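Local coordinates for protein alginate lyase (Aplysia kurodai, PDB 5GMT) that probably cleaves alginate by beta-elimination, as a polysaccharide lyase of family 14 with a preference for polymannuronate, at residues S21-F35 / I47-L59. Residues are numbered along the deposited sequence; the frame is centred on the assembly and turned at random.
Sequences SVPHSSHVSTILGHF and ISTSTKHSSSRAL
Val22 and Arg57 make the direct backbone link: Val22 N donates to Arg57 O at 2.9 Å, with 161° at the hydrogen. From there the loop 21-27 and the short helix 28-31 run over the beta hairpin of strands 47-50 and 58-63, at one end of a concanavalin-like jelly roll. Ser50 and Ala58 exchange backbone hydrogen bonds inside that hairpin, and Leu59 pairs on with Phe265 of strand 261-272.

On the outer side the guanidinium of Arg57 lies flat on the His24 ring, centres 4.0 Å apart and planes at 29°. The arginine bends at chi3 (-71°), which folds its end back over the imidazole; Thr51 CG2 sits over the opposite face of the guanidinium, toward its rim. Arg57 NH1 also donates to Thr49 OG1 at 2.9 Å, so the group is held by a stack and a bond together. With an alanine in place of Arg57, the His24 ring would probably lose its flat partner and be freer to turn, and Thr49 OG1 would lose this donor.

Deeper in, Thr49 CG2 is wedged between Val22 CG2, 3.5 Å away, and the Ile31 side chain. Ile31 also sets CG2 against Leu59 CD1, crossing at about a right angle, while Ile47 CD1 reaches Val28 CG1 and meets Leu32 CD1 tip to tip. Phe35 meets Phe79 and Phe268, which come from different sheets, and this carries the apolar layer into the interior between them. Leu59 CD2 approaches the same Phe35 ring obliquely, 4.1 Å from Phe35 CZ.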
loop_
_atom_site.group_PDB
_atom_site.type_symbol
_atom_site.label_atom_id
_atom_site.label_comp_id
_atom_site.label_asym_id
_atom_site.label_seq_id
_atom_site.Cartn_x
_atom_site.Cartn_y
_atom_site.Cartn_z
ATOM N N SER A 21 -12.866 11.390 5.282
ATOM C CA SER A 21 -12.704 11.379 6.725
ATOM C C SER A 21 -13.396 10.157 7.292
ATOM O O SER A 21 -14.172 9.500 6.605
ATOM C CB SER A 21 -13.291 12.648 7.344
ATOM O OG SER A 21 -14.680 12.715 7.066
ATOM N N VAL A 22 -13.130 9.852 8.553
ATOM C CA VAL A 22 -13.834 8.765 9.217
ATOM C C VAL A 22 -14.661 9.335 10.367
ATOM O O VAL A 22 -14.331 10.398 10.910
ATOM C CB VAL A 22 -12.857 7.697 9.734
ATOM C CG1 VAL A 22 -12.226 6.935 8.549
ATOM C CG2 VAL A 22 -11.784 8.356 10.586
ATOM N N PRO A 23 -15.760 8.651 10.726
ATOM C CA PRO A 23 -16.595 9.179 11.814
ATOM C C PRO A 23 -15.926 9.112 13.188
ATOM O O PRO A 23 -15.044 8.286 13.425
ATOM C CB PRO A 23 -17.834 8.278 11.773
ATOM C CG PRO A 23 -17.361 7.006 11.138
ATOM C CD PRO A 23 -16.333 7.434 10.122
ATOM N N HIS A 24 -16.350 9.992 14.090
ATOM C CA HIS A 24 -15.882 9.936 15.469
ATOM C C HIS A 24 -16.650 8.850 16.218
ATOM O O HIS A 24 -17.722 9.102 16.774
ATOM C CB HIS A 24 -16.055 11.294 16.156
ATOM C CG HIS A 24 -15.436 11.367 17.516
ATOM N ND1 HIS A 24 -15.976 12.111 18.543
ATOM C CD2 HIS A 24 -14.321 10.787 18.020
ATOM C CE1 HIS A 24 -15.222 11.988 19.620
ATOM N NE2 HIS A 24 -14.210 11.190 19.327
ATOM N N SER A 25 -16.102 7.640 16.231
ATOM C CA SER A 25 -16.783 6.496 16.831
ATOM C C SER A 25 -15.781 5.631 17.580
ATOM O O SER A 25 -14.612 5.588 17.218
ATOM C CB SER A 25 -17.503 5.670 15.750
ATOM O OG SER A 25 -18.083 4.485 16.277
ATOM N N SER A 26 -16.234 4.959 18.632
ATOM C CA SER A 26 -15.379 3.986 19.308
ATOM C C SER A 26 -15.488 2.604 18.663
ATOM O O SER A 26 -14.698 1.711 18.978
ATOM C CB SER A 26 -15.725 3.891 20.798
ATOM O OG SER A 26 -15.167 4.980 21.525
ATOM N N HIS A 27 -16.467 2.426 17.775
ATOM C CA HIS A 27 -16.687 1.138 17.109
ATOM C C HIS A 27 -15.880 1.075 15.830
ATOM O O HIS A 27 -16.132 1.849 14.901
ATOM C CB HIS A 27 -18.166 0.919 16.782
ATOM C CG HIS A 27 -19.050 0.876 17.986
ATOM N ND1 HIS A 27 -19.266 -0.281 18.704
ATOM C CD2 HIS A 27 -19.767 1.845 18.601
ATOM C CE1 HIS A 27 -20.082 -0.021 19.710
ATOM N NE2 HIS A 27 -20.401 1.260 19.671
ATOM N N VAL A 28 -14.913 0.163 15.779
ATOM C CA VAL A 28 -14.000 0.119 14.645
ATOM C C VAL A 28 -14.778 -0.224 13.392
ATOM O O VAL A 28 -14.502 0.317 12.323
ATOM C CB VAL A 28 -12.847 -0.894 14.867
ATOM C CG1 VAL A 28 -12.067 -1.130 13.561
ATOM C CG2 VAL A 28 -11.915 -0.380 15.964
ATOM N N SER A 29 -15.795 -1.069 13.530
ATOM C CA SER A 29 -16.624 -1.388 12.368
ATOM C C SER A 29 -17.283 -0.142 11.774
ATOM O O SER A 29 -17.471 -0.061 10.562
ATOM C CB SER A 29 -17.692 -2.418 12.714
ATOM O OG SER A 29 -18.421 -2.752 11.538
ATOM N N THR A 30 -17.605 0.840 12.614
ATOM C CA THR A 30 -18.181 2.076 12.124
ATOM C C THR A 30 -17.096 3.001 11.563
ATOM O O THR A 30 -17.298 3.657 10.541
ATOM C CB THR A 30 -18.983 2.788 13.230
ATOM O OG1 THR A 30 -20.036 1.916 13.670
ATOM C CG2 THR A 30 -19.596 4.073 12.695
ATOM N N ILE A 31 -15.941 3.041 12.222
ATOM C CA ILE A 31 -14.811 3.822 11.709
ATOM C C ILE A 31 -14.502 3.425 10.266
ATOM O O ILE A 31 -14.284 4.280 9.405
ATOM C CB ILE A 31 -13.552 3.637 12.582
ATOM C CG1 ILE A 31 -13.802 4.222 13.983
ATOM C CG2 ILE A 31 -12.323 4.281 11.931
ATOM C CD1 ILE A 31 -12.707 3.931 14.982
ATOM N N LEU A 32 -14.523 2.125 10.004
ATOM C CA LEU A 32 -14.123 1.603 8.699
ATOM C C LEU A 32 -15.298 1.446 7.737
ATOM O O LEU A 32 -15.138 0.868 6.662
ATOM C CB LEU A 32 -13.430 0.248 8.863
ATOM C CG LEU A 32 -12.204 0.209 9.756
ATOM C CD1 LEU A 32 -11.638 -1.211 9.779
ATOM C CD2 LEU A 32 -11.180 1.216 9.244
ATOM N N GLY A 33 -16.463 1.969 8.117
ATOM C CA GLY A 33 -17.682 1.727 7.359
ATOM C C GLY A 33 -17.605 1.992 5.864
ATOM O O GLY A 33 -18.019 1.149 5.058
ATOM N N HIS A 34 -17.066 3.145 5.480
ATOM C CA HIS A 34 -17.048 3.512 4.070
ATOM C C HIS A 34 -15.904 2.854 3.289
ATOM O O HIS A 34 -15.783 3.082 2.093
ATOM C CB HIS A 34 -16.982 5.031 3.899
ATOM C CG HIS A 34 -17.239 5.494 2.494
ATOM N ND1 HIS A 34 -18.405 5.202 1.817
ATOM C CD2 HIS A 34 -16.477 6.218 1.638
ATOM C CE1 HIS A 34 -18.350 5.725 0.605
ATOM N NE2 HIS A 34 -17.190 6.345 0.469
ATOM N N PHE A 35 -15.096 2.015 3.943
ATOM C CA PHE A 35 -14.120 1.204 3.214
ATOM C C PHE A 35 -14.770 -0.088 2.724
ATOM O O PHE A 35 -14.182 -0.833 1.942
ATOM C CB PHE A 35 -12.911 0.828 4.085
ATOM C CG PHE A 35 -12.027 1.984 4.473
ATOM C CD1 PHE A 35 -11.082 2.487 3.589
ATOM C CD2 PHE A 35 -12.110 2.536 5.747
ATOM C CE1 PHE A 35 -10.249 3.539 3.962
ATOM C CE2 PHE A 35 -11.280 3.585 6.133
ATOM C CZ PHE A 35 -10.350 4.090 5.243
ATOM N N ILE A 47 -6.542 0.825 16.010
ATOM C CA ILE A 47 -7.343 1.727 15.186
ATOM C C ILE A 47 -8.127 2.735 16.015
ATOM O O ILE A 47 -8.822 2.372 16.972
ATOM C CB ILE A 47 -8.317 0.932 14.285
ATOM C CG1 ILE A 47 -7.505 0.120 13.266
ATOM C CG2 ILE A 47 -9.310 1.879 13.578
ATOM C CD1 ILE A 47 -8.346 -0.754 12.341
ATOM N N SER A 48 -7.997 4.003 15.644
ATOM C CA SER A 48 -8.791 5.060 16.250
ATOM C C SER A 48 -8.947 6.196 15.246
ATOM O O SER A 48 -8.662 6.031 14.053
ATOM C CB SER A 48 -8.139 5.555 17.542
ATOM O OG SER A 48 -9.037 6.389 18.261
ATOM N N THR A 49 -9.404 7.351 15.720
ATOM C CA THR A 49 -9.608 8.503 14.846
ATOM C C THR A 49 -9.085 9.754 15.532
ATOM O O THR A 49 -9.040 9.807 16.761
ATOM C CB THR A 49 -11.091 8.708 14.503
ATOM O OG1 THR A 49 -11.790 9.130 15.681
ATOM C CG2 THR A 49 -11.723 7.425 13.968
ATOM N N SER A 50 -8.706 10.761 14.753
ATOM C CA SER A 50 -8.096 11.951 15.335
ATOM C C SER A 50 -8.137 13.134 14.381
ATOM O O SER A 50 -7.941 12.982 13.170
ATOM C CB SER A 50 -6.645 11.660 15.744
ATOM O OG SER A 50 -6.016 12.813 16.290
ATOM N N THR A 51 -8.385 14.307 14.949
ATOM C CA THR A 51 -8.325 15.575 14.226
ATOM C C THR A 51 -7.096 16.394 14.621
ATOM O O THR A 51 -7.019 17.588 14.332
ATOM C CB THR A 51 -9.583 16.414 14.491
ATOM O OG1 THR A 51 -9.803 16.482 15.905
ATOM C CG2 THR A 51 -10.793 15.765 13.848
ATOM N N LYS A 52 -6.126 15.755 15.269
ATOM C CA LYS A 52 -4.952 16.471 15.758
ATOM C C LYS A 52 -4.195 17.203 14.649
ATOM O O LYS A 52 -3.708 18.317 14.859
ATOM C CB LYS A 52 -3.996 15.520 16.488
ATOM C CG LYS A 52 -2.649 16.168 16.802
ATOM C CD LYS A 52 -1.731 15.246 17.575
ATOM C CE LYS A 52 -2.088 15.208 19.048
ATOM N NZ LYS A 52 -1.002 14.574 19.849
ATOM N N HIS A 53 -4.128 16.602 13.463
ATOM C CA HIS A 53 -3.313 17.157 12.380
ATOM C C HIS A 53 -4.116 17.645 11.191
ATOM O O HIS A 53 -3.553 18.067 10.179
ATOM C CB HIS A 53 -2.296 16.105 11.912
ATOM C CG HIS A 53 -1.358 15.666 12.990
ATOM N ND1 HIS A 53 -0.428 16.513 13.552
ATOM C CD2 HIS A 53 -1.213 14.476 13.620
ATOM C CE1 HIS A 53 0.255 15.864 14.478
ATOM N NE2 HIS A 53 -0.203 14.628 14.541
ATOM N N SER A 54 -5.436 17.611 11.304
ATOM C CA SER A 54 -6.261 17.959 10.160
ATOM C C SER A 54 -7.706 18.227 10.552
ATOM O O SER A 54 -8.236 17.624 11.493
ATOM C CB SER A 54 -6.206 16.835 9.124
ATOM O OG SER A 54 -6.721 15.643 9.686
ATOM N N SER A 55 -8.342 19.133 9.820
ATOM C CA SER A 55 -9.755 19.413 10.022
ATOM C C SER A 55 -10.590 18.171 9.765
ATOM O O SER A 55 -11.516 17.862 10.520
ATOM C CB SER A 55 -10.202 20.556 9.116
ATOM O OG SER A 55 -9.431 21.712 9.380
ATOM N N SER A 56 -10.262 17.458 8.695
ATOM C CA SER A 56 -10.910 16.186 8.408
ATOM C C SER A 56 -10.470 15.174 9.455
ATOM O O SER A 56 -9.278 15.048 9.724
ATOM C CB SER A 56 -10.559 15.693 6.999
ATOM O OG SER A 56 -11.139 16.516 6.000
ATOM N N ARG A 57 -11.424 14.481 10.070
ATOM C CA ARG A 57 -11.079 13.462 11.054
ATOM C C ARG A 57 -10.424 12.283 10.351
ATOM O O ARG A 57 -11.016 11.671 9.471
ATOM C CB ARG A 57 -12.311 12.989 11.832
ATOM C CG ARG A 57 -11.989 11.915 12.872
ATOM C CD ARG A 57 -13.110 11.752 13.901
ATOM N NE ARG A 57 -13.163 12.904 14.798
ATOM C CZ ARG A 57 -12.492 12.982 15.944
ATOM N NH1 ARG A 57 -11.733 11.967 16.341
ATOM N NH2 ARG A 57 -12.588 14.065 16.698
ATOM N N ALA A 58 -9.208 11.967 10.769
ATOM C CA ALA A 58 -8.387 10.978 10.092
ATOM C C ALA A 58 -8.428 9.615 10.751
ATOM O O ALA A 58 -8.616 9.495 11.954
ATOM C CB ALA A 58 -6.946 11.465 10.034
ATOM N N LEU A 59 -8.202 8.588 9.945
ATOM C CA LEU A 59 -7.987 7.245 10.458
ATOM C C LEU A 59 -6.624 7.196 11.115
ATOM O O LEU A 59 -5.621 7.480 10.460
ATOM C CB LEU A 59 -8.080 6.222 9.320
ATOM C CG LEU A 59 -7.719 4.784 9.670
ATOM C CD1 LEU A 59 -8.699 4.226 10.686
ATOM C CD2 LEU A 59 -7.687 3.935 8.385
HETATM O O HOH W 1 -12.739 7.124 17.511
#